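Local atomic coordinates of SVS_variant_AS1 (Streptomyces sp. CWA1, PDB entry 6TJA), a protein that probably catalyses, as an engineered ancestral form of spiroviolene synthase, the cyclisation of geranylgeranyl diphosphate to the diterpene spiroviolene. Residues V33-R37 with W50-T54; F59-F63 with T191-L195; R72-L78 with R136-F140. One frame throughout, in Å; residues are numbered along the deposited sequence.

The three contacts tie together parts of an all-helical terpene synthase. Contact 1 joins the consecutive helices 25-38 and 45-52, near the amino terminus. The next two helices, 56-61 and 70-91, supply the first halves of contacts 2 and 3, whose partners come from much later in the chain; contact 3 opens and closes between the two halves of contact 2. Centres of contacts 2 and 3 lie about 11 Å apart, and F60 and M194 of the former pack on T76 of the latter. Contacts 1 and 3 have centres about 16 Å apart and touch through W35 against L78 and R136. The early helices are thus built into the same core as the later ones.

Contact 1: residues V33-R37 with W50-T54; sequences VEWIR and WVIAT
I52 reaches across to V33, I36 and R37, joining helices 25-38 and 45-52, two successive members of the all-helical terpene synthase fold. Its beta-branched side chain starts from a CB directed at the facing helix. The first torsion puts CG1 anti to the carbonyl carbon (chi1 -73°) and CG2 anti to the backbone N. CG1 lies beside the end of I36, 4.1 Å from I36 CD1. One bond further out, I52 CD1 meets two partners: V33 CG1 at 3.9 Å, and the guanidinium of R37, where I52 CD1 is 3.5 Å from R37 NH2. The methyl sits over one face of that flat group, offset toward its rim. A long branched aliphatic chain suits this place, since its shaft and its tip fill two separate spots.

I36 suits the buried side: its CD1 also meets V51 CG1, 3.9 Å away, whose residue packs in turn on M41 and C42. R37 fits the more exposed margin, its bent chain bringing the guanidinium across the tip of I52 while its charge keeps a weak, long ion pair with E45. No hydrogen bond crosses between 33-37 and 50-54. Within 50-54, V51 O takes two donors from one residue, T54 N at 3.1 Å and T54 OG1 at 2.6 Å; the hydroxyl approaches nearly in line with the carbonyl bond (162°).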
ATOM      1  N   VAL A  33       3.994 -22.008 -19.021  1.00 51.55           N
ATOM      2  CA  VAL A  33       3.534 -23.322 -18.688  1.00 47.89           C
ATOM      3  C   VAL A  33       4.643 -24.116 -18.044  1.00 46.82           C
ATOM      4  O   VAL A  33       4.392 -24.823 -17.120  1.00 43.35           O
ATOM      5  CB  VAL A  33       2.989 -24.049 -19.902  1.00 49.26           C
ATOM      6  CG1 VAL A  33       2.735 -25.491 -19.567  1.00 47.97           C
ATOM      7  CG2 VAL A  33       1.718 -23.393 -20.365  1.00 47.99           C
ATOM      8  N   GLU A  34       5.870 -23.982 -18.504  1.00 46.41           N
ATOM      9  CA  GLU A  34       6.924 -24.719 -17.849  1.00 49.42           C
ATOM     10  C   GLU A  34       7.244 -24.176 -16.480  1.00 45.31           C
ATOM     11  O   GLU A  34       7.443 -24.925 -15.581  1.00 49.23           O
ATOM     12  CB  GLU A  34       8.166 -25.048 -18.704  1.00 55.85           C
ATOM     13  CG  GLU A  34       8.787 -23.978 -19.564  1.00 70.48           C
ATOM     14  CD  GLU A  34       9.406 -24.493 -20.878  1.00 81.66           C
ATOM     15  OE1 GLU A  34       9.029 -25.568 -21.386  1.00 73.12           O
ATOM     16  OE2 GLU A  34      10.265 -23.799 -21.437  1.00 84.88           O
ATOM     17  N   TRP A  35       7.277 -22.870 -16.327  1.00 44.23           N
ATOM     18  CA  TRP A  35       7.512 -22.232 -14.995  1.00 40.07           C
ATOM     19  C   TRP A  35       6.475 -22.726 -13.983  1.00 41.76           C
ATOM     20  O   TRP A  35       6.872 -22.996 -12.821  1.00 40.45           O
ATOM     21  CB  TRP A  35       7.464 -20.709 -15.079  1.00 38.06           C
ATOM     22  CG  TRP A  35       7.580 -19.991 -13.772  1.00 34.08           C
ATOM     23  CD1 TRP A  35       8.723 -19.519 -13.194  1.00 33.33           C
ATOM     24  CD2 TRP A  35       6.503 -19.615 -12.900  1.00 31.32           C
ATOM     25  NE1 TRP A  35       8.424 -18.873 -12.025  1.00 35.22           N
ATOM     26  CE2 TRP A  35       7.071 -18.916 -11.819  1.00 32.79           C
ATOM     27  CE3 TRP A  35       5.115 -19.746 -12.955  1.00 33.53           C
ATOM     28  CZ2 TRP A  35       6.303 -18.386 -10.786  1.00 35.47           C
ATOM     29  CZ3 TRP A  35       4.349 -19.204 -11.948  1.00 34.89           C
ATOM     30  CH2 TRP A  35       4.937 -18.540 -10.871  1.00 34.44           C
ATOM     31  N   ILE A  36       5.210 -22.782 -14.409  1.00 38.73           N
ATOM     32  CA  ILE A  36       4.044 -23.170 -13.567  1.00 45.59           C
ATOM     33  C   ILE A  36       4.292 -24.573 -13.012  1.00 48.78           C
ATOM     34  O   ILE A  36       4.109 -24.735 -11.799  1.00 48.55           O
ATOM     35  CB  ILE A  36       2.711 -23.090 -14.343  1.00 43.14           C
ATOM     36  CG1 ILE A  36       2.331 -21.647 -14.673  1.00 45.67           C
ATOM     37  CG2 ILE A  36       1.593 -23.773 -13.580  1.00 44.22           C
ATOM     38  CD1 ILE A  36       1.125 -21.526 -15.586  1.00 44.41           C
ATOM     39  N   ARG A  37       4.684 -25.529 -13.867  1.00 53.34           N
ATOM     40  CA  ARG A  37       4.951 -26.952 -13.498  1.00 58.12           C
ATOM     41  C   ARG A  37       6.093 -27.020 -12.468  1.00 56.57           C
ATOM     42  O   ARG A  37       5.967 -27.798 -11.505  1.00 58.88           O
ATOM     43  CB  ARG A  37       5.215 -27.786 -14.759  1.00 64.97           C
ATOM     44  CG  ARG A  37       4.030 -27.784 -15.719  1.00 68.24           C
ATOM     45  CD  ARG A  37       3.959 -28.866 -16.788  1.00 67.06           C
ATOM     46  NE  ARG A  37       2.563 -29.298 -16.786  1.00 70.83           N
ATOM     47  CZ  ARG A  37       1.711 -29.278 -17.810  1.00 64.75           C
ATOM     48  NH1 ARG A  37       2.097 -28.886 -19.016  1.00 52.52           N
ATOM     49  NH2 ARG A  37       0.463 -29.691 -17.607  1.00 58.99           N
ATOM     50  N   TRP A  50      -5.809 -26.185 -14.048  1.00 43.52           N
ATOM     51  CA  TRP A  50      -6.697 -25.023 -13.756  1.00 47.73           C
ATOM     52  C   TRP A  50      -5.933 -23.721 -14.053  1.00 45.22           C
ATOM     53  O   TRP A  50      -6.465 -22.873 -14.795  1.00 40.26           O
ATOM     54  CB  TRP A  50      -7.249 -25.049 -12.324  1.00 49.49           C
ATOM     55  CG  TRP A  50      -8.293 -23.995 -12.124  1.00 57.25           C
ATOM     56  CD1 TRP A  50      -9.635 -24.113 -12.347  1.00 60.09           C
ATOM     57  CD2 TRP A  50      -8.070 -22.632 -11.713  1.00 60.61           C
ATOM     58  NE1 TRP A  50     -10.266 -22.923 -12.089  1.00 63.74           N
ATOM     59  CE2 TRP A  50      -9.332 -21.994 -11.701  1.00 65.50           C
ATOM     60  CE3 TRP A  50      -6.934 -21.889 -11.352  1.00 62.25           C
ATOM     61  CZ2 TRP A  50      -9.481 -20.650 -11.342  1.00 65.72           C
ATOM     62  CZ3 TRP A  50      -7.080 -20.562 -11.003  1.00 59.27           C
ATOM     63  CH2 TRP A  50      -8.338 -19.951 -11.010  1.00 64.78           C
ATOM     64  N   VAL A  51      -4.704 -23.593 -13.546  1.00 40.91           N
ATOM     65  CA  VAL A  51      -3.901 -22.345 -13.689  1.00 44.07           C
ATOM     66  C   VAL A  51      -3.523 -22.148 -15.172  1.00 43.76           C
ATOM     67  O   VAL A  51      -3.701 -21.031 -15.698  1.00 39.27           O
ATOM     68  CB  VAL A  51      -2.682 -22.366 -12.745  1.00 43.85           C
ATOM     69  CG1 VAL A  51      -1.786 -21.155 -12.958  1.00 42.76           C
ATOM     70  CG2 VAL A  51      -3.119 -22.436 -11.276  1.00 43.68           C
ATOM     71  N   ILE A  52      -3.046 -23.199 -15.843  1.00 46.62           N
ATOM     72  CA  ILE A  52      -2.708 -23.176 -17.301  1.00 43.35           C
ATOM     73  C   ILE A  52      -3.933 -22.665 -18.084  1.00 40.28           C
ATOM     74  O   ILE A  52      -3.793 -21.752 -18.918  1.00 39.35           O
ATOM     75  CB  ILE A  52      -2.213 -24.574 -17.722  1.00 42.65           C
ATOM     76  CG1 ILE A  52      -0.805 -24.823 -17.179  1.00 40.02           C
ATOM     77  CG2 ILE A  52      -2.273 -24.786 -19.231  1.00 43.05           C
ATOM     78  CD1 ILE A  52      -0.359 -26.257 -17.316  1.00 41.28           C
ATOM     79  N   ALA A  53      -5.108 -23.181 -17.754  1.00 37.28           N
ATOM     80  CA  ALA A  53      -6.385 -22.921 -18.448  1.00 37.25           C
ATOM     81  C   ALA A  53      -6.871 -21.483 -18.215  1.00 37.65           C
ATOM     82  O   ALA A  53      -7.807 -21.065 -18.917  1.00 33.39           O
ATOM     83  CB  ALA A  53      -7.431 -23.932 -17.992  1.00 39.75           C
ATOM     84  N   THR A  54      -6.308 -20.720 -17.268  1.00 40.78           N
ATOM     85  CA  THR A  54      -6.584 -19.253 -17.215  1.00 39.20           C
ATOM     86  C   THR A  54      -6.111 -18.587 -18.519  1.00 36.34           C
ATOM     87  O   THR A  54      -6.733 -17.589 -18.876  1.00 38.70           O
ATOM     88  CB  THR A  54      -5.948 -18.533 -16.020  1.00 41.13           C
ATOM     89  OG1 THR A  54      -4.521 -18.627 -16.107  1.00 35.23           O
ATOM     90  CG2 THR A  54      -6.469 -19.061 -14.698  1.00 41.54           C
TER

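Contact 2: residues F59-F63 with T191-L195; sequences FFARF and TFAML
F63 and L195 bring the two backbones to 7.1 Å between CA atoms, while F60 and T191 face each other at 8.5 Å. In this buried part of the helical terpene synthase fold, the end of helix 56-61 meets a type I beta turn, F192 to L195, that leads from helix 188-192 into helix 195-199. Aromatic and aliphatic side chains fill the space between.

The F60 ring is covered on both faces: M194 CE lies over one, 4.2 Å from the ring centroid and 17° off its normal, a CH-pi contact, and F63 CB over the other. M194 SD stands farther above the same face as its methyl, a more distant Met-aromatic contact; the bend at chi3 (-71°) turns CE back over the ring. Methionine is flexible enough for this. Were F60 exchanged for an alanine, the M194 methyl would lose the ring beneath it and a gap would probably open between the turn and helix 56-61.

T191 suits its spot by dividing its branches: OG1 bonds to G187 O, and CG2 meets the edge of the F59 ring and F63 CE2 (3.7 Å). The rings of F63 and F192 meet obliquely, planes at 46°. L195, which also lies beside a bound PEG fragment, probably from the crystallisation liquor, sets its CD2 3.3 Å from F63 O.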
ATOM      1  N   PHE A  59      -3.833 -13.290 -21.847  1.00 31.46           N
ATOM      2  CA  PHE A  59      -4.384 -12.120 -21.124  1.00 28.05           C
ATOM      3  C   PHE A  59      -3.363 -10.978 -21.188  1.00 25.51           C
ATOM      4  O   PHE A  59      -3.716  -9.941 -21.724  1.00 23.25           O
ATOM      5  CB  PHE A  59      -4.780 -12.518 -19.704  1.00 28.61           C
ATOM      6  CG  PHE A  59      -5.283 -11.391 -18.854  1.00 28.55           C
ATOM      7  CD1 PHE A  59      -6.620 -11.064 -18.855  1.00 28.58           C
ATOM      8  CD2 PHE A  59      -4.415 -10.677 -18.047  1.00 27.43           C
ATOM      9  CE1 PHE A  59      -7.085 -10.029 -18.057  1.00 31.81           C
ATOM     10  CE2 PHE A  59      -4.888  -9.661 -17.233  1.00 28.04           C
ATOM     11  CZ  PHE A  59      -6.220  -9.323 -17.257  1.00 29.35           C
ATOM     12  N   PHE A  60      -2.150 -11.132 -20.660  1.00 25.21           N
ATOM     13  CA  PHE A  60      -1.260  -9.968 -20.471  1.00 24.79           C
ATOM     14  C   PHE A  60      -0.536  -9.607 -21.777  1.00 26.73           C
ATOM     15  O   PHE A  60      -0.123  -8.447 -21.881  1.00 26.20           O
ATOM     16  CB  PHE A  60      -0.286 -10.142 -19.314  1.00 26.60           C
ATOM     17  CG  PHE A  60       0.176  -8.798 -18.792  1.00 24.91           C
ATOM     18  CD1 PHE A  60      -0.716  -7.958 -18.145  1.00 24.75           C
ATOM     19  CD2 PHE A  60       1.464  -8.351 -19.007  1.00 23.66           C
ATOM     20  CE1 PHE A  60      -0.323  -6.701 -17.712  1.00 22.96           C
ATOM     21  CE2 PHE A  60       1.869  -7.120 -18.524  1.00 24.59           C
ATOM     22  CZ  PHE A  60       0.980  -6.302 -17.871  1.00 23.52           C
ATOM     23  N   ALA A  61      -0.451 -10.530 -22.743  1.00 24.55           N
ATOM     24  CA  ALA A  61       0.060 -10.274 -24.108  1.00 26.17           C
ATOM     25  C   ALA A  61      -0.830  -9.245 -24.820  1.00 25.64           C
ATOM     26  O   ALA A  61      -0.379  -8.606 -25.802  1.00 26.33           O
ATOM     27  CB  ALA A  61       0.143 -11.590 -24.863  1.00 25.53           C
ATOM     28  N   ARG A  62      -2.075  -9.116 -24.372  1.00 26.09           N
ATOM     29  CA  ARG A  62      -3.036  -8.080 -24.823  1.00 27.27           C
ATOM     30  C   ARG A  62      -2.820  -6.734 -24.112  1.00 28.44           C
ATOM     31  O   ARG A  62      -3.241  -5.703 -24.676  1.00 30.02           O
ATOM     32  CB  ARG A  62      -4.460  -8.576 -24.615  1.00 28.56           C
ATOM     33  CG  ARG A  62      -4.771  -9.832 -25.418  1.00 28.33           C
ATOM     34  CD  ARG A  62      -6.124 -10.341 -24.945  1.00 33.05           C
ATOM     35  NE  ARG A  62      -6.514 -11.568 -25.605  1.00 32.78           N
ATOM     36  CZ  ARG A  62      -7.053 -11.628 -26.809  1.00 34.41           C
ATOM     37  NH1 ARG A  62      -7.306 -10.518 -27.481  1.00 41.10           N
ATOM     38  NH2 ARG A  62      -7.352 -12.797 -27.337  1.00 37.15           N
ATOM     39  N   PHE A  63      -2.183  -6.724 -22.964  1.00 27.91           N
ATOM     40  CA  PHE A  63      -1.908  -5.498 -22.242  1.00 27.13           C
ATOM     41  C   PHE A  63      -0.655  -4.830 -22.768  1.00 27.45           C
ATOM     42  O   PHE A  63      -0.589  -3.659 -22.830  1.00 30.45           O
ATOM     43  CB  PHE A  63      -1.730  -5.780 -20.756  1.00 27.12           C
ATOM     44  CG  PHE A  63      -2.999  -5.896 -20.007  1.00 25.76           C
ATOM     45  CD1 PHE A  63      -3.944  -6.807 -20.379  1.00 26.73           C
ATOM     46  CD2 PHE A  63      -3.254  -5.080 -18.944  1.00 27.69           C
ATOM     47  CE1 PHE A  63      -5.119  -6.911 -19.706  1.00 27.82           C
ATOM     48  CE2 PHE A  63      -4.431  -5.172 -18.262  1.00 27.56           C
ATOM     49  CZ  PHE A  63      -5.360  -6.094 -18.637  1.00 29.15           C
ATOM     50  N   THR A 191      -1.948  -5.393 -11.711  1.00 23.20           N
ATOM     51  CA  THR A 191      -2.007  -5.768 -13.147  1.00 25.28           C
ATOM     52  C   THR A 191      -1.516  -4.596 -14.025  1.00 26.32           C
ATOM     53  O   THR A 191      -0.601  -4.787 -14.878  1.00 27.17           O
ATOM     54  CB  THR A 191      -3.405  -6.248 -13.569  1.00 23.99           C
ATOM     55  OG1 THR A 191      -3.748  -7.358 -12.758  1.00 23.97           O
ATOM     56  CG2 THR A 191      -3.478  -6.696 -15.012  1.00 24.59           C
ATOM     57  N   PHE A 192      -2.094  -3.416 -13.832  1.00 25.96           N
ATOM     58  CA  PHE A 192      -1.815  -2.204 -14.630  1.00 26.25           C
ATOM     59  C   PHE A 192      -0.415  -1.675 -14.288  1.00 26.82           C
ATOM     60  O   PHE A 192       0.281  -1.124 -15.188  1.00 24.15           O
ATOM     61  CB  PHE A 192      -2.988  -1.234 -14.470  1.00 27.84           C
ATOM     62  CG  PHE A 192      -4.167  -1.589 -15.344  1.00 26.37           C
ATOM     63  CD1 PHE A 192      -4.108  -1.410 -16.714  1.00 28.98           C
ATOM     64  CD2 PHE A 192      -5.301  -2.170 -14.828  1.00 30.87           C
ATOM     65  CE1 PHE A 192      -5.178  -1.733 -17.536  1.00 27.69           C
ATOM     66  CE2 PHE A 192      -6.374  -2.502 -15.647  1.00 31.42           C
ATOM     67  CZ  PHE A 192      -6.314  -2.270 -16.998  1.00 29.41           C
ATOM     68  N   ALA A 193       0.035  -1.879 -13.050  1.00 25.96           N
ATOM     69  CA  ALA A 193       1.354  -1.384 -12.582  1.00 28.34           C
ATOM     70  C   ALA A 193       2.471  -2.230 -13.211  1.00 27.45           C
ATOM     71  O   ALA A 193       3.610  -1.844 -13.040  1.00 29.86           O
ATOM     72  CB  ALA A 193       1.457  -1.410 -11.059  1.00 27.83           C
ATOM     73  N   MET A 194       2.168  -3.358 -13.865  1.00 26.50           N
ATOM     74  CA  MET A 194       3.178  -4.164 -14.608  1.00 26.70           C
ATOM     75  C   MET A 194       3.353  -3.691 -16.062  1.00 25.91           C
ATOM     76  O   MET A 194       4.257  -4.217 -16.712  1.00 28.18           O
ATOM     77  CB  MET A 194       2.790  -5.637 -14.653  1.00 27.39           C
ATOM     78  CG  MET A 194       2.723  -6.282 -13.307  1.00 27.56           C
ATOM     79  SD  MET A 194       2.631  -8.033 -13.556  1.00 26.23           S
ATOM     80  CE  MET A 194       0.984  -8.264 -14.212  1.00 24.36           C
ATOM     81  N   LEU A 195       2.584  -2.747 -16.571  1.00 25.73           N
ATOM     82  CA  LEU A 195       2.737  -2.266 -17.939  1.00 24.15           C
ATOM     83  C   LEU A 195       4.137  -1.744 -18.242  1.00 27.57           C
ATOM     84  O   LEU A 195       4.738  -2.129 -19.175  1.00 28.60           O
ATOM     85  CB  LEU A 195       1.694  -1.221 -18.293  1.00 22.33           C
ATOM     86  CG  LEU A 195       0.253  -1.609 -18.579  1.00 21.88           C
ATOM     87  CD1 LEU A 195      -0.734  -0.463 -18.603  1.00 20.10           C
ATOM     88  CD2 LEU A 195       0.103  -2.471 -19.809  1.00 23.45           C
TER

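Contact 3: residues R72-L78 with R136-F140; sequences RLLATSL and RFRSF
Two torsion patterns bring R72 and F140 together: chi1 of F140 (42°) wedges its CG between the backbone N and the carbonyl carbon and swings the ring toward helix 70-91, while R72 runs extended from CG to NE (chi2 and chi3 both 174°) past it in the opposite direction. R72 CG thereby comes over the middle of the ring, 3.8 Å from the centroid of F140, as a CH-pi contact. The other face carries R136 O, so the ring lies between a methylene and a carbonyl oxygen, which probably limits its rotation. R72 NH2 ends 2.7 Å from F140 O, and R72 NH1 is hydrogen-bonded to I197 O.

This is an antiparallel helix pair of the terpene synthase bundle, the axes of the segments 72-78 and 136-140 approaching to 10.1 Å at 149°. A75 suits its middle because a bare methyl lets the backbones approach: A75 CB lies 3.8 Å from R136 CB and 3.6 Å from F140 CZ, at the edge of that ring. F137 turns its own edge to the backbone of A75 and T76, and its ring meets F149 edge-to-face. At the far end L78 CD1 lies over one face of the R136 guanidinium, 3.9 Å from R136 NE, and L74 CD2 is 3.8 Å from R136 NH1.

R136 is salt-bridged through NE to D132, which also accepts from W35. Both arginines thus use their carbon chains and flat faces for apolar packing while a polar partner receives the charged end, which probably makes it less costly to place them at a largely buried interface.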
ATOM      1  N   ARG A  72      10.447  -9.839 -20.241  1.00 32.78           N
ATOM      2  CA  ARG A  72       9.638  -8.880 -19.437  1.00 31.37           C
ATOM      3  C   ARG A  72       8.164  -9.265 -19.541  1.00 29.81           C
ATOM      4  O   ARG A  72       7.483  -9.220 -18.518  1.00 28.06           O
ATOM      5  CB  ARG A  72       9.865  -7.442 -19.881  1.00 31.94           C
ATOM      6  CG  ARG A  72      11.231  -6.896 -19.499  1.00 35.14           C
ATOM      7  CD  ARG A  72      11.377  -5.525 -20.122  1.00 34.81           C
ATOM      8  NE  ARG A  72      12.589  -4.857 -19.709  1.00 35.42           N
ATOM      9  CZ  ARG A  72      12.688  -3.868 -18.820  1.00 39.43           C
ATOM     10  NH1 ARG A  72      11.645  -3.421 -18.115  1.00 36.26           N
ATOM     11  NH2 ARG A  72      13.884  -3.345 -18.622  1.00 36.17           N
ATOM     12  N   LEU A  73       7.701  -9.662 -20.730  1.00 29.29           N
ATOM     13  CA  LEU A  73       6.300 -10.093 -20.932  1.00 29.43           C
ATOM     14  C   LEU A  73       6.096 -11.407 -20.184  1.00 31.57           C
ATOM     15  O   LEU A  73       4.974 -11.637 -19.687  1.00 31.63           O
ATOM     16  CB  LEU A  73       5.993 -10.240 -22.428  1.00 30.85           C
ATOM     17  CG  LEU A  73       4.585 -10.718 -22.753  1.00 31.28           C
ATOM     18  CD1 LEU A  73       3.535  -9.784 -22.140  1.00 33.43           C
ATOM     19  CD2 LEU A  73       4.389 -10.825 -24.244  1.00 31.94           C
ATOM     20  N   LEU A  74       7.128 -12.257 -20.127  1.00 31.11           N
ATOM     21  CA  LEU A  74       7.015 -13.538 -19.391  1.00 31.82           C
ATOM     22  C   LEU A  74       6.825 -13.238 -17.903  1.00 26.48           C
ATOM     23  O   LEU A  74       5.889 -13.779 -17.321  1.00 27.39           O
ATOM     24  CB  LEU A  74       8.246 -14.424 -19.621  1.00 34.10           C
ATOM     25  CG  LEU A  74       8.295 -15.691 -18.765  1.00 35.50           C
ATOM     26  CD1 LEU A  74       7.019 -16.511 -18.949  1.00 34.99           C
ATOM     27  CD2 LEU A  74       9.542 -16.508 -19.103  1.00 38.27           C
ATOM     28  N   ALA A  75       7.700 -12.429 -17.316  1.00 25.45           N
ATOM     29  CA  ALA A  75       7.713 -12.175 -15.859  1.00 26.97           C
ATOM     30  C   ALA A  75       6.357 -11.587 -15.437  1.00 28.08           C
ATOM     31  O   ALA A  75       5.740 -12.101 -14.483  1.00 27.65           O
ATOM     32  CB  ALA A  75       8.863 -11.273 -15.512  1.00 26.15           C
ATOM     33  N   THR A  76       5.865 -10.584 -16.159  1.00 27.83           N
ATOM     34  CA  THR A  76       4.563  -9.939 -15.843  1.00 28.26           C
ATOM     35  C   THR A  76       3.444 -10.966 -16.070  1.00 27.79           C
ATOM     36  O   THR A  76       2.580 -11.066 -15.198  1.00 26.96           O
ATOM     37  CB  THR A  76       4.414  -8.637 -16.626  1.00 27.60           C
ATOM     38  OG1 THR A  76       4.531  -8.965 -18.008  1.00 26.14           O
ATOM     39  CG2 THR A  76       5.459  -7.613 -16.241  1.00 27.64           C
ATOM     40  N   SER A  77       3.496 -11.766 -17.143  1.00 26.78           N
ATOM     41  CA  SER A  77       2.496 -12.848 -17.377  1.00 28.78           C
ATOM     42  C   SER A  77       2.481 -13.840 -16.200  1.00 28.91           C
ATOM     43  O   SER A  77       1.407 -14.222 -15.775  1.00 27.22           O
ATOM     44  CB  SER A  77       2.725 -13.544 -18.688  1.00 30.90           C
ATOM     45  OG  SER A  77       2.362 -12.698 -19.770  1.00 35.31           O
ATOM     46  N   LEU A  78       3.633 -14.234 -15.663  1.00 29.27           N
ATOM     47  CA  LEU A  78       3.693 -15.152 -14.484  1.00 29.62           C
ATOM     48  C   LEU A  78       2.869 -14.589 -13.320  1.00 29.69           C
ATOM     49  O   LEU A  78       2.082 -15.345 -12.709  1.00 28.03           O
ATOM     50  CB  LEU A  78       5.154 -15.352 -14.076  1.00 29.67           C
ATOM     51  CG  LEU A  78       6.019 -16.080 -15.108  1.00 28.42           C
ATOM     52  CD1 LEU A  78       7.376 -16.398 -14.519  1.00 27.63           C
ATOM     53  CD2 LEU A  78       5.340 -17.351 -15.588  1.00 28.17           C
ATOM     54  N   ARG A 136      12.729 -11.578 -10.828  1.00 30.27           N
ATOM     55  CA  ARG A 136      12.637 -11.178 -12.253  1.00 32.93           C
ATOM     56  C   ARG A 136      12.418  -9.661 -12.347  1.00 30.29           C
ATOM     57  O   ARG A 136      13.153  -9.008 -13.099  1.00 30.13           O
ATOM     58  CB  ARG A 136      11.539 -11.985 -12.946  1.00 34.68           C
ATOM     59  CG  ARG A 136      11.895 -13.455 -13.114  1.00 34.16           C
ATOM     60  CD  ARG A 136      10.728 -14.327 -13.512  1.00 36.21           C
ATOM     61  NE  ARG A 136      11.092 -15.751 -13.510  1.00 39.61           N
ATOM     62  CZ  ARG A 136      11.389 -16.477 -14.584  1.00 36.37           C
ATOM     63  NH1 ARG A 136      11.391 -15.968 -15.804  1.00 37.40           N
ATOM     64  NH2 ARG A 136      11.697 -17.740 -14.431  1.00 40.59           N
ATOM     65  N   PHE A 137      11.449  -9.105 -11.617  1.00 27.63           N
ATOM     66  CA  PHE A 137      11.070  -7.671 -11.727  1.00 25.67           C
ATOM     67  C   PHE A 137      12.276  -6.826 -11.359  1.00 26.05           C
ATOM     68  O   PHE A 137      12.481  -5.815 -12.002  1.00 30.76           O
ATOM     69  CB  PHE A 137       9.878  -7.328 -10.838  1.00 25.18           C
ATOM     70  CG  PHE A 137       8.539  -7.796 -11.344  1.00 23.94           C
ATOM     71  CD1 PHE A 137       8.427  -8.557 -12.492  1.00 25.99           C
ATOM     72  CD2 PHE A 137       7.391  -7.490 -10.642  1.00 23.67           C
ATOM     73  CE1 PHE A 137       7.184  -8.969 -12.948  1.00 27.47           C
ATOM     74  CE2 PHE A 137       6.150  -7.882 -11.109  1.00 25.76           C
ATOM     75  CZ  PHE A 137       6.048  -8.615 -12.266  1.00 26.63           C
ATOM     76  N   ARG A 138      13.057  -7.248 -10.371  1.00 27.15           N
ATOM     77  CA  ARG A 138      14.238  -6.477  -9.901  1.00 30.30           C
ATOM     78  C   ARG A 138      15.399  -6.636 -10.894  1.00 30.96           C
ATOM     79  O   ARG A 138      16.230  -5.753 -10.909  1.00 29.10           O
ATOM     80  CB  ARG A 138      14.675  -6.934  -8.504  1.00 31.66           C
ATOM     81  CG  ARG A 138      13.683  -6.577  -7.406  1.00 33.71           C
ATOM     82  CD  ARG A 138      14.247  -6.705  -6.003  1.00 34.72           C
ATOM     83  NE  ARG A 138      13.294  -6.107  -5.085  1.00 41.00           N
ATOM     84  CZ  ARG A 138      12.315  -6.752  -4.431  1.00 38.37           C
ATOM     85  NH1 ARG A 138      12.149  -8.062  -4.552  1.00 32.69           N
ATOM     86  NH2 ARG A 138      11.532  -6.059  -3.618  1.00 39.79           N
ATOM     87  N   SER A 139      15.450  -7.717 -11.675  1.00 35.95           N
ATOM     88  CA  SER A 139      16.546  -7.976 -12.656  1.00 43.39           C
ATOM     89  C   SER A 139      16.501  -6.934 -13.780  1.00 45.26           C
ATOM     90  O   SER A 139      17.582  -6.546 -14.209  1.00 45.35           O
ATOM     91  CB  SER A 139      16.538  -9.391 -13.208  1.00 43.54           C
ATOM     92  OG  SER A 139      15.410  -9.635 -14.048  1.00 46.24           O
ATOM     93  N   PHE A 140      15.327  -6.436 -14.194  1.00 46.95           N
ATOM     94  CA  PHE A 140      15.262  -5.498 -15.351  1.00 45.84           C
ATOM     95  C   PHE A 140      14.365  -4.272 -15.128  1.00 41.62           C
ATOM     96  O   PHE A 140      14.475  -3.351 -15.950  1.00 40.13           O
ATOM     97  CB  PHE A 140      14.853  -6.234 -16.630  1.00 51.91           C
ATOM     98  CG  PHE A 140      13.749  -7.241 -16.457  1.00 44.72           C
ATOM     99  CD1 PHE A 140      13.971  -8.576 -16.745  1.00 45.97           C
ATOM    100  CD2 PHE A 140      12.506  -6.845 -16.018  1.00 43.39           C
ATOM    101  CE1 PHE A 140      12.970  -9.514 -16.589  1.00 43.43           C
ATOM    102  CE2 PHE A 140      11.499  -7.784 -15.865  1.00 51.42           C
ATOM    103  CZ  PHE A 140      11.735  -9.115 -16.151  1.00 47.24           C
TER